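Local coordinates for septation protein imp2 (Schizosaccharomyces pombe, PDB 5C1F) that serves as a cytoskeleton-to-membrane linker that binds phospholipids through its F-BAR domain, is required for normal septation and takes part in medial ring disassembly, at residues A15-Y20 with A198-E203; S25-V30 with Q212-E217; K31-E36 with H220-V225; D98-A103 with M226-L231. All coordinates share one frame; numbering follows the deposited sequence.

Contact 1 of 4, residues A15-Y20 with A198-E203; sequences ANDEGY and ARWTNE
Tyr20 and Trp200 make the aromatic part of this contact. They form an offset edge-to-face pair, the edge of the indole's six-membered ring directed toward the phenol, with centroids 5.6 Å apart and planes at 68°. The touching atom on the tryptophan is CH2, the far corner of its benzo ring. It comes to 3.4 Å from Tyr20 CD1, which lies in the indole plane at that edge, and to 4.0 Å from Tyr20 CE1. Tyr20 holds its ring anti to the backbone N (chi1 173°), and Trp200 has the same setting of its first torsion, which sends the two rings toward each other between helix 18-59 and helix 162-252. The aromatic cluster extends outward: His126 of helix 69-155 stacks on Tyr20 and also meets the indole, and Trp204 lies nearly parallel to Trp200.

The polar part is looser. Asp17 OD1 stands 4.2 Å from Trp200 NE1, too far for a hydrogen bond, and the carboxylate meets the indole obliquely. The partners of Asp17 are on helix 69-155: OD1 forms a salt bridge with Lys129, and OD2 is hydrogen-bonded to His126. Lys129 also makes a cation-pi contact with Trp200.

Within 15-20, Asn16 N donates to Glu18 OE1 at 2.8 Å in the turn that leads into the helix.

In this part of the F-BAR helical bundle, where three long helices pack, the direct contact is ring packing; Asp17 joins in indirectly, through Lys129 and His126. Its buried charge is probably balanced by Lys129, whose ammonium is shared between that carboxylate and the indole.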
# COMPACT_ATOMS: atom_id res chain seq x y z
N ALA A 15 17.39 -3.95 51.82
CA ALA A 15 17.36 -4.69 53.08
C ALA A 15 16.36 -5.86 53.05
O ALA A 15 16.42 -6.74 53.91
CB ALA A 15 17.03 -3.76 54.23
N ASN A 16 15.46 -5.86 52.08
CA ASN A 16 14.47 -6.93 51.97
C ASN A 16 14.47 -7.58 50.59
O ASN A 16 13.43 -8.05 50.12
CB ASN A 16 13.07 -6.41 52.30
CG ASN A 16 12.99 -5.82 53.69
OD1 ASN A 16 12.84 -6.55 54.68
ND2 ASN A 16 13.07 -4.50 53.79
N ASP A 17 15.63 -7.60 49.94
CA ASP A 17 15.79 -8.15 48.60
C ASP A 17 14.83 -7.48 47.61
O ASP A 17 14.17 -8.16 46.82
CB ASP A 17 15.56 -9.66 48.60
CG ASP A 17 16.40 -10.37 49.65
OD1 ASP A 17 17.44 -9.81 50.06
OD2 ASP A 17 16.01 -11.48 50.06
N GLU A 18 14.76 -6.16 47.67
CA GLU A 18 13.89 -5.39 46.79
C GLU A 18 14.28 -5.59 45.33
O GLU A 18 13.42 -5.75 44.47
CB GLU A 18 13.94 -3.90 47.15
CG GLU A 18 13.07 -3.51 48.34
CD GLU A 18 13.74 -3.76 49.69
OE1 GLU A 18 14.76 -4.48 49.74
OE2 GLU A 18 13.24 -3.22 50.70
N GLY A 19 15.58 -5.60 45.06
CA GLY A 19 16.09 -5.84 43.73
C GLY A 19 15.73 -7.22 43.20
O GLY A 19 15.54 -7.40 42.00
N TYR A 20 15.62 -8.19 44.10
CA TYR A 20 15.26 -9.55 43.72
C TYR A 20 13.86 -9.61 43.15
O TYR A 20 13.65 -10.10 42.05
CB TYR A 20 15.37 -10.50 44.92
CG TYR A 20 14.86 -11.90 44.64
CD1 TYR A 20 15.62 -12.81 43.92
CD2 TYR A 20 13.61 -12.30 45.11
CE1 TYR A 20 15.15 -14.09 43.67
CE2 TYR A 20 13.14 -13.58 44.86
CZ TYR A 20 13.91 -14.47 44.14
OH TYR A 20 13.44 -15.74 43.89
N ALA A 198 26.36 -15.69 52.13
CA ALA A 198 27.56 -15.61 51.31
C ALA A 198 27.29 -16.17 49.93
O ALA A 198 27.69 -15.58 48.92
CB ALA A 198 28.71 -16.34 51.97
N ARG A 199 26.60 -17.31 49.88
CA ARG A 199 26.25 -17.93 48.62
C ARG A 199 25.23 -17.08 47.86
O ARG A 199 25.28 -16.97 46.64
CB ARG A 199 25.70 -19.34 48.84
CG ARG A 199 26.74 -20.34 49.33
CD ARG A 199 26.23 -21.77 49.21
NE ARG A 199 24.99 -21.97 49.95
CZ ARG A 199 24.93 -22.44 51.20
NH1 ARG A 199 26.04 -22.76 51.84
NH2 ARG A 199 23.76 -22.59 51.79
N TRP A 200 24.33 -16.46 48.61
CA TRP A 200 23.30 -15.60 48.02
C TRP A 200 23.90 -14.37 47.35
O TRP A 200 23.50 -14.01 46.24
CB TRP A 200 22.30 -15.16 49.09
CG TRP A 200 21.46 -14.00 48.64
CD1 TRP A 200 21.55 -12.72 49.09
CD2 TRP A 200 20.44 -14.02 47.65
NE1 TRP A 200 20.63 -11.93 48.43
CE2 TRP A 200 19.93 -12.71 47.55
CE3 TRP A 200 19.89 -15.02 46.84
CZ2 TRP A 200 18.91 -12.37 46.67
CZ3 TRP A 200 18.87 -14.68 45.96
CH2 TRP A 200 18.39 -13.37 45.89
N THR A 201 24.84 -13.73 48.03
CA THR A 201 25.51 -12.54 47.50
C THR A 201 26.20 -12.82 46.17
O THR A 201 26.10 -12.04 45.23
CB THR A 201 26.54 -11.99 48.51
OG1 THR A 201 25.86 -11.49 49.67
CG2 THR A 201 27.36 -10.87 47.89
N ASN A 202 26.88 -13.96 46.10
CA ASN A 202 27.58 -14.35 44.87
C ASN A 202 26.63 -14.72 43.75
O ASN A 202 26.86 -14.39 42.59
CB ASN A 202 28.52 -15.52 45.15
CG ASN A 202 29.91 -15.06 45.57
OD1 ASN A 202 30.41 -14.05 45.08
ND2 ASN A 202 30.52 -15.81 46.48
N GLU A 203 25.55 -15.41 44.09
CA GLU A 203 24.61 -15.92 43.10
C GLU A 203 23.76 -14.79 42.51
O GLU A 203 23.50 -14.76 41.31
CB GLU A 203 23.72 -17.00 43.70
CG GLU A 203 23.47 -18.17 42.78
CD GLU A 203 24.76 -18.86 42.36
OE1 GLU A 203 25.58 -19.18 43.25
OE2 GLU A 203 24.95 -19.07 41.14

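Contact 2 of 4, residues S25-V30 with Q212-E217; sequences SRFSDV and QDIEEE
Arg26 and Glu215 form a salt bridge in which one carboxylate oxygen takes two donors. Arg26 NH2 reaches Glu215 OE1 at 2.7 Å along a fairly straight bond (162°), and Arg26 NE reaches the same OE1 at 3.2 Å, more bent. OE1 lies in the guanidinium plane, at its NE side, whereas both nitrogens approach from one face of the carboxylate, whose plane is turned 61° from the guanidinium. An extended chain from CG to NE carries the guanidinium over to Glu215, which bends at chi2 (58°) to turn its carboxylate toward Arg26. Alongside, Ile214 CD1 meets the rim of the Phe27 ring, 4.2 Å from CE1.

In the second shell, Val30 CG2 rests over one face of the guanidinium, displaced toward the rim and 3.9 Å from the plane, while Glu215 OE2 makes salt bridges with Arg218 and Arg219. Putting a leucine at Arg26 would probably leave Glu215 OE1 without both of its donors across the contact and its carboxylate held from the Arg218 and Arg219 side, less fixed in its rotation.

Beyond them, Phe27 packs on Leu111 and Ile214 on Ile118, both of helix 69-155, and Phe263 of the second subunit lies against Arg26. A charged pair bordering an apolar seam between helix 18-59 and helix 162-252 belongs to the long helical bundle of the F-BAR dimer.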
# COMPACT_ATOMS: atom_id res chain seq x y z
N SER A 25 10.09 -9.54 38.49
CA SER A 25 8.79 -9.07 38.02
C SER A 25 8.89 -8.29 36.71
O SER A 25 7.91 -8.13 36.00
CB SER A 25 8.12 -8.21 39.09
OG SER A 25 8.95 -7.12 39.46
N ARG A 26 10.09 -7.79 36.40
CA ARG A 26 10.29 -7.02 35.18
C ARG A 26 10.10 -7.87 33.93
O ARG A 26 9.73 -7.36 32.87
CB ARG A 26 11.68 -6.37 35.18
CG ARG A 26 12.02 -5.69 33.86
CD ARG A 26 13.22 -4.76 33.95
NE ARG A 26 13.58 -4.25 32.63
CZ ARG A 26 12.94 -3.28 31.99
NH1 ARG A 26 11.89 -2.70 32.56
NH2 ARG A 26 13.34 -2.88 30.79
N PHE A 27 10.33 -9.18 34.06
CA PHE A 27 10.15 -10.10 32.95
C PHE A 27 8.78 -9.98 32.29
O PHE A 27 8.66 -10.10 31.07
CB PHE A 27 10.37 -11.55 33.41
CG PHE A 27 11.80 -11.98 33.39
CD1 PHE A 27 12.43 -12.28 32.19
CD2 PHE A 27 12.53 -12.08 34.57
CE1 PHE A 27 13.76 -12.67 32.17
CE2 PHE A 27 13.86 -12.48 34.55
CZ PHE A 27 14.47 -12.78 33.34
N SER A 28 7.76 -9.71 33.10
CA SER A 28 6.40 -9.56 32.59
C SER A 28 6.20 -8.22 31.88
O SER A 28 5.36 -8.11 30.99
CB SER A 28 5.39 -9.71 33.73
OG SER A 28 5.56 -8.68 34.69
N ASP A 29 6.97 -7.21 32.28
CA ASP A 29 6.90 -5.90 31.65
C ASP A 29 7.57 -5.93 30.29
O ASP A 29 7.06 -5.37 29.32
CB ASP A 29 7.56 -4.83 32.53
CG ASP A 29 6.83 -4.62 33.84
OD1 ASP A 29 5.61 -4.91 33.90
OD2 ASP A 29 7.47 -4.17 34.81
N VAL A 30 8.72 -6.60 30.23
CA VAL A 30 9.43 -6.82 28.98
C VAL A 30 8.55 -7.58 27.99
O VAL A 30 8.50 -7.24 26.80
CB VAL A 30 10.73 -7.61 29.23
CG1 VAL A 30 11.32 -8.12 27.92
CG2 VAL A 30 11.74 -6.75 29.97
N GLN A 212 21.27 -8.03 33.40
CA GLN A 212 21.71 -6.82 32.72
C GLN A 212 22.01 -7.11 31.25
O GLN A 212 21.75 -6.27 30.39
CB GLN A 212 22.95 -6.22 33.40
CG GLN A 212 23.42 -4.92 32.76
CD GLN A 212 24.54 -4.27 33.54
OE1 GLN A 212 24.82 -4.65 34.68
NE2 GLN A 212 25.19 -3.29 32.93
N ASP A 213 22.54 -8.29 30.98
CA ASP A 213 22.77 -8.71 29.60
C ASP A 213 21.46 -8.72 28.83
O ASP A 213 21.37 -8.17 27.74
CB ASP A 213 23.42 -10.10 29.54
CG ASP A 213 24.87 -10.08 29.97
OD1 ASP A 213 25.46 -8.98 30.03
OD2 ASP A 213 25.43 -11.16 30.23
N ILE A 214 20.44 -9.32 29.43
CA ILE A 214 19.12 -9.42 28.81
C ILE A 214 18.54 -8.04 28.50
O ILE A 214 17.98 -7.82 27.42
CB ILE A 214 18.14 -10.20 29.70
CG1 ILE A 214 18.50 -11.69 29.70
CG2 ILE A 214 16.70 -10.02 29.23
CD1 ILE A 214 17.59 -12.54 30.57
N GLU A 215 18.67 -7.11 29.45
CA GLU A 215 18.15 -5.76 29.25
C GLU A 215 18.90 -5.03 28.15
O GLU A 215 18.29 -4.37 27.31
CB GLU A 215 18.22 -4.97 30.56
CG GLU A 215 17.79 -3.52 30.43
CD GLU A 215 16.36 -3.36 29.92
OE1 GLU A 215 15.54 -4.28 30.10
OE2 GLU A 215 16.06 -2.30 29.33
N GLU A 216 20.22 -5.15 28.14
CA GLU A 216 21.04 -4.51 27.11
C GLU A 216 20.76 -5.10 25.73
O GLU A 216 20.71 -4.37 24.74
CB GLU A 216 22.52 -4.64 27.45
CG GLU A 216 22.93 -3.83 28.67
CD GLU A 216 24.37 -4.08 29.07
OE1 GLU A 216 25.03 -4.93 28.43
OE2 GLU A 216 24.84 -3.42 30.02
N GLU A 217 20.58 -6.41 25.66
CA GLU A 217 20.27 -7.07 24.39
C GLU A 217 18.86 -6.71 23.93
O GLU A 217 18.60 -6.59 22.73
CB GLU A 217 20.40 -8.58 24.51
CG GLU A 217 21.82 -9.06 24.77
CD GLU A 217 21.85 -10.51 25.20
OE1 GLU A 217 20.84 -11.22 25.01
OE2 GLU A 217 22.89 -10.94 25.75

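Contact 3 of 4, residues K31-E36 with H220-V225; sequences KHINEE and HFLKSV
The Phe221 ring and the Asn34 amide meet obliquely, their planes 36° apart and Asn34 OD1 lying 3.9 Å from Phe221 CE2. Val225 CG2 sits over one face of the ring, 3.4 Å above the plane and displaced toward the rim, and the ring also stacks with Tyr107 of helix 69-155. The amide reaches its place because the first torsion of Asn34 (-172°) swings CG to the side opposite the backbone N. ND2 is held by helix 69-155, donating to the carbonyl of Phe104.

Beside the flat groups, Ile33 CG2 and Leu222 CD1 meet loosely at 4.5 Å. Leu222 also packs on Phe104, and Ile33 on Glu67 of the second subunit. Along helix 162-252 the carbonyl of Phe221 takes two donors: Val225 N, and Ser224 OG at 2.7 Å.

No hydrogen bond joins 31-36 to 220-225 directly. The contact is a thin, buried one within the F-BAR helical bundle, and much of its cohesion probably comes through helix 69-155. The bond to Phe104 satisfies one N-H of the Asn34 amide and probably fixes its flip, which leaves the oxygen, not the nitrogen, as the atom nearest the phenylalanine ring.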
# COMPACT_ATOMS: atom_id res chain seq x y z
N LYS A 31 7.84 -8.58 28.49
CA LYS A 31 6.95 -9.39 27.65
C LYS A 31 5.79 -8.55 27.11
O LYS A 31 5.40 -8.69 25.95
CB LYS A 31 6.41 -10.58 28.44
CG LYS A 31 5.41 -11.43 27.67
CD LYS A 31 4.91 -12.60 28.49
CE LYS A 31 3.87 -13.39 27.71
NZ LYS A 31 3.33 -14.55 28.47
N HIS A 32 5.26 -7.68 27.96
CA HIS A 32 4.16 -6.78 27.60
C HIS A 32 4.57 -5.82 26.48
O HIS A 32 3.86 -5.69 25.48
CB HIS A 32 3.70 -6.00 28.83
CG HIS A 32 2.47 -5.19 28.62
ND1 HIS A 32 1.22 -5.77 28.43
CD2 HIS A 32 2.27 -3.86 28.57
CE1 HIS A 32 0.32 -4.82 28.27
NE2 HIS A 32 0.93 -3.64 28.35
N ILE A 33 5.70 -5.15 26.67
CA ILE A 33 6.26 -4.25 25.67
C ILE A 33 6.48 -4.98 24.35
O ILE A 33 6.17 -4.46 23.28
CB ILE A 33 7.60 -3.65 26.14
CG1 ILE A 33 7.40 -2.83 27.42
CG2 ILE A 33 8.22 -2.79 25.05
CD1 ILE A 33 8.70 -2.45 28.10
N ASN A 34 7.02 -6.19 24.45
CA ASN A 34 7.32 -7.00 23.28
C ASN A 34 6.06 -7.38 22.51
O ASN A 34 6.05 -7.38 21.28
CB ASN A 34 8.08 -8.25 23.70
CG ASN A 34 8.60 -9.04 22.52
OD1 ASN A 34 9.58 -8.65 21.89
ND2 ASN A 34 7.95 -10.16 22.21
N GLU A 35 4.99 -7.69 23.24
CA GLU A 35 3.74 -8.11 22.62
C GLU A 35 3.01 -6.94 21.97
O GLU A 35 2.35 -7.11 20.94
CB GLU A 35 2.85 -8.79 23.66
CG GLU A 35 1.43 -9.13 23.19
CD GLU A 35 1.41 -10.09 22.01
OE1 GLU A 35 2.39 -10.84 21.82
OE2 GLU A 35 0.40 -10.10 21.28
N GLU A 36 3.14 -5.75 22.55
CA GLU A 36 2.54 -4.55 21.97
C GLU A 36 3.10 -4.27 20.59
O GLU A 36 2.35 -4.01 19.64
CB GLU A 36 2.77 -3.34 22.87
CG GLU A 36 1.92 -3.31 24.11
CD GLU A 36 2.12 -2.05 24.92
OE1 GLU A 36 3.21 -1.45 24.82
OE2 GLU A 36 1.18 -1.65 25.65
N HIS A 220 18.95 -3.33 22.17
CA HIS A 220 19.59 -3.48 20.87
C HIS A 220 18.64 -4.19 19.91
O HIS A 220 18.54 -3.83 18.73
CB HIS A 220 20.90 -4.25 20.98
CG HIS A 220 22.05 -3.43 21.48
ND1 HIS A 220 22.61 -2.41 20.74
CD2 HIS A 220 22.74 -3.49 22.64
CE1 HIS A 220 23.60 -1.87 21.43
NE2 HIS A 220 23.70 -2.50 22.58
N PHE A 221 17.94 -5.20 20.42
CA PHE A 221 16.99 -5.95 19.61
C PHE A 221 15.88 -5.05 19.06
O PHE A 221 15.61 -5.04 17.86
CB PHE A 221 16.37 -7.10 20.41
CG PHE A 221 15.12 -7.66 19.80
CD1 PHE A 221 15.19 -8.50 18.70
CD2 PHE A 221 13.88 -7.34 20.32
CE1 PHE A 221 14.04 -9.02 18.13
CE2 PHE A 221 12.72 -7.85 19.75
CZ PHE A 221 12.80 -8.69 18.65
N LEU A 222 15.26 -4.28 19.94
CA LEU A 222 14.15 -3.42 19.55
C LEU A 222 14.57 -2.36 18.54
O LEU A 222 13.83 -2.06 17.61
CB LEU A 222 13.53 -2.76 20.79
CG LEU A 222 12.72 -3.72 21.67
CD1 LEU A 222 12.14 -3.01 22.89
CD2 LEU A 222 11.62 -4.38 20.86
N LYS A 223 15.76 -1.80 18.72
CA LYS A 223 16.30 -0.83 17.77
C LYS A 223 16.53 -1.45 16.38
O LYS A 223 16.17 -0.86 15.37
CB LYS A 223 17.62 -0.24 18.28
CG LYS A 223 17.45 0.77 19.41
CD LYS A 223 18.81 1.31 19.86
CE LYS A 223 19.57 1.92 18.69
NZ LYS A 223 20.96 2.32 19.07
N SER A 224 17.13 -2.64 16.35
CA SER A 224 17.46 -3.29 15.09
C SER A 224 16.21 -3.67 14.30
O SER A 224 16.19 -3.56 13.07
CB SER A 224 18.32 -4.54 15.33
OG SER A 224 17.58 -5.54 16.02
N VAL A 225 15.17 -4.12 15.00
CA VAL A 225 13.93 -4.51 14.34
C VAL A 225 13.22 -3.31 13.73
O VAL A 225 12.74 -3.37 12.60
CB VAL A 225 12.97 -5.23 15.31
CG1 VAL A 225 11.66 -5.57 14.61
CG2 VAL A 225 13.61 -6.49 15.84

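Contact 4 of 4, residues D98-A103 with M226-L231; sequences DDVENA and MWTFTL
Val100 and Phe229 bring the two backbones closest, their CA atoms 6.5 Å apart, where the segments of helix 69-155 and helix 162-252 run roughly antiparallel (150° between directions) with axes 9.3 Å apart at closest approach.

Val100 is the main apolar contributor from 98-103. Its CG2 touches Thr228 CG2 at 4.2 Å and lies equally near Phe229 CA, while CG1 faces Phe229 CB at 4.5 Å; the two methyls thus divide between neighbouring residues. The valine and threonine slide past one another in opposite directions, methyl against methyl. Thr228 presents this methyl because CG2 points back opposite its backbone N, which leaves OG1 beside that N (chi1 -67°), where it bonds to the carbonyl of Ser224 one turn earlier. The hydroxyl is thereby satisfied within its own helix. Asp99 adds the methylene of its side chain, CB, at 4.3 Å from Thr228 CG2.

The valine sits in a wider pi-type turn that spans 98-101. Around it, Val225 and Leu232 pack from helix 162-252 and Tyr41 from helix 18-59; the ring of Tyr41 also meets that of Phe229. The second subunit also packs on helix 162-252: Phe229 on its Val82, Thr230 on its Ile247, and Met226 and Trp227 on its Leu251.

Small apolar groups meeting between antiparallel helices, with a third helix of the same chain and the partner subunit packed around them, are in keeping with the dimeric F-BAR helical bundle.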
# COMPACT_ATOMS: atom_id res chain seq x y z
N ASP A 98 7.99 -11.97 8.49
CA ASP A 98 9.06 -12.87 8.89
C ASP A 98 10.20 -12.19 9.64
O ASP A 98 10.67 -12.70 10.65
CB ASP A 98 9.62 -13.60 7.66
CG ASP A 98 8.58 -14.45 6.97
OD1 ASP A 98 7.66 -14.93 7.66
OD2 ASP A 98 8.69 -14.65 5.74
N ASP A 99 10.64 -11.03 9.15
CA ASP A 99 11.81 -10.37 9.72
C ASP A 99 11.47 -9.33 10.79
O ASP A 99 12.33 -8.97 11.60
CB ASP A 99 12.64 -9.71 8.62
CG ASP A 99 13.18 -10.71 7.62
OD1 ASP A 99 13.21 -11.91 7.94
OD2 ASP A 99 13.58 -10.28 6.52
N VAL A 100 10.24 -8.84 10.79
CA VAL A 100 9.85 -7.84 11.78
C VAL A 100 8.90 -8.43 12.82
O VAL A 100 9.29 -8.63 13.96
CB VAL A 100 9.22 -6.61 11.10
CG1 VAL A 100 8.95 -5.52 12.13
CG2 VAL A 100 10.15 -6.07 10.02
N GLU A 101 7.67 -8.72 12.41
CA GLU A 101 6.68 -9.29 13.33
C GLU A 101 7.17 -10.55 14.04
O GLU A 101 7.16 -10.63 15.27
CB GLU A 101 5.39 -9.62 12.58
CG GLU A 101 4.40 -10.45 13.40
CD GLU A 101 3.22 -10.94 12.58
OE1 GLU A 101 3.14 -10.58 11.38
OE2 GLU A 101 2.38 -11.68 13.12
N ASN A 102 7.62 -11.54 13.26
CA ASN A 102 8.05 -12.81 13.83
C ASN A 102 9.32 -12.70 14.68
O ASN A 102 9.62 -13.59 15.46
CB ASN A 102 8.26 -13.85 12.73
CG ASN A 102 6.95 -14.32 12.11
OD1 ASN A 102 5.88 -14.16 12.70
ND2 ASN A 102 7.04 -14.90 10.92
N ALA A 103 10.05 -11.60 14.50
CA ALA A 103 11.24 -11.35 15.31
C ALA A 103 10.84 -11.16 16.77
O ALA A 103 11.54 -11.62 17.68
CB ALA A 103 12.01 -10.14 14.79
N MET A 226 13.16 -2.21 14.48
CA MET A 226 12.61 -0.97 13.96
C MET A 226 13.47 -0.47 12.80
O MET A 226 12.96 0.07 11.83
CB MET A 226 12.51 0.10 15.05
CG MET A 226 11.32 -0.08 15.97
SD MET A 226 11.04 1.31 17.08
CE MET A 226 12.56 1.31 18.05
N TRP A 227 14.78 -0.68 12.91
CA TRP A 227 15.69 -0.33 11.83
C TRP A 227 15.36 -1.16 10.59
O TRP A 227 15.24 -0.62 9.49
CB TRP A 227 17.14 -0.53 12.25
CG TRP A 227 18.13 -0.02 11.25
CD1 TRP A 227 18.60 -0.67 10.15
CD2 TRP A 227 18.77 1.27 11.25
NE1 TRP A 227 19.50 0.12 9.47
CE2 TRP A 227 19.62 1.31 10.13
CE3 TRP A 227 18.71 2.38 12.10
CZ2 TRP A 227 20.40 2.43 9.83
CZ3 TRP A 227 19.49 3.48 11.80
CH2 TRP A 227 20.32 3.50 10.67
N THR A 228 15.21 -2.46 10.79
CA THR A 228 14.86 -3.38 9.70
C THR A 228 13.56 -2.95 9.03
O THR A 228 13.44 -2.97 7.80
CB THR A 228 14.74 -4.84 10.20
OG1 THR A 228 16.04 -5.30 10.61
CG2 THR A 228 14.21 -5.75 9.10
N PHE A 229 12.59 -2.53 9.84
CA PHE A 229 11.31 -2.04 9.34
C PHE A 229 11.50 -0.89 8.35
O PHE A 229 10.89 -0.88 7.28
CB PHE A 229 10.42 -1.60 10.51
CG PHE A 229 9.17 -0.88 10.08
CD1 PHE A 229 8.18 -1.55 9.38
CD2 PHE A 229 8.97 0.46 10.40
CE1 PHE A 229 7.02 -0.90 8.99
CE2 PHE A 229 7.82 1.11 10.01
CZ PHE A 229 6.84 0.43 9.31
N THR A 230 12.36 0.08 8.69
CA THR A 230 12.60 1.22 7.81
C THR A 230 13.34 0.82 6.53
O THR A 230 13.12 1.41 5.47
CB THR A 230 13.41 2.33 8.50
OG1 THR A 230 14.77 1.90 8.68
CG2 THR A 230 12.79 2.68 9.85
N LEU A 231 14.22 -0.16 6.65
CA LEU A 231 14.97 -0.65 5.50
C LEU A 231 14.02 -1.29 4.49
O LEU A 231 14.15 -1.09 3.28
CB LEU A 231 16.04 -1.65 5.93
CG LEU A 231 17.21 -1.09 6.74
CD1 LEU A 231 18.22 -2.19 7.00
CD2 LEU A 231 17.85 0.08 6.01

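Overall arrangement
The four contacts follow helix 162-252; all lie in the F-BAR domain and all touch the second subunit. Contacts 1, 2 and 3 join this helix to helix 18-59; contact 4 joins it to helix 69-155. Contacts 1 and 2 have centres 18 Å apart and do not touch, whereas contacts 2 and 3 adjoin in sequence, with centres 11 Å apart. Contacts 3 and 4, 10 Å apart between centres, meet directly: Val225 CG1 lies 3.7 Å from Val100 CG1, and Phe221 CZ lies 3.3 Å from Ala103 O. From contact 1 to contact 4 the centres span 38 Å of the elongated bundle.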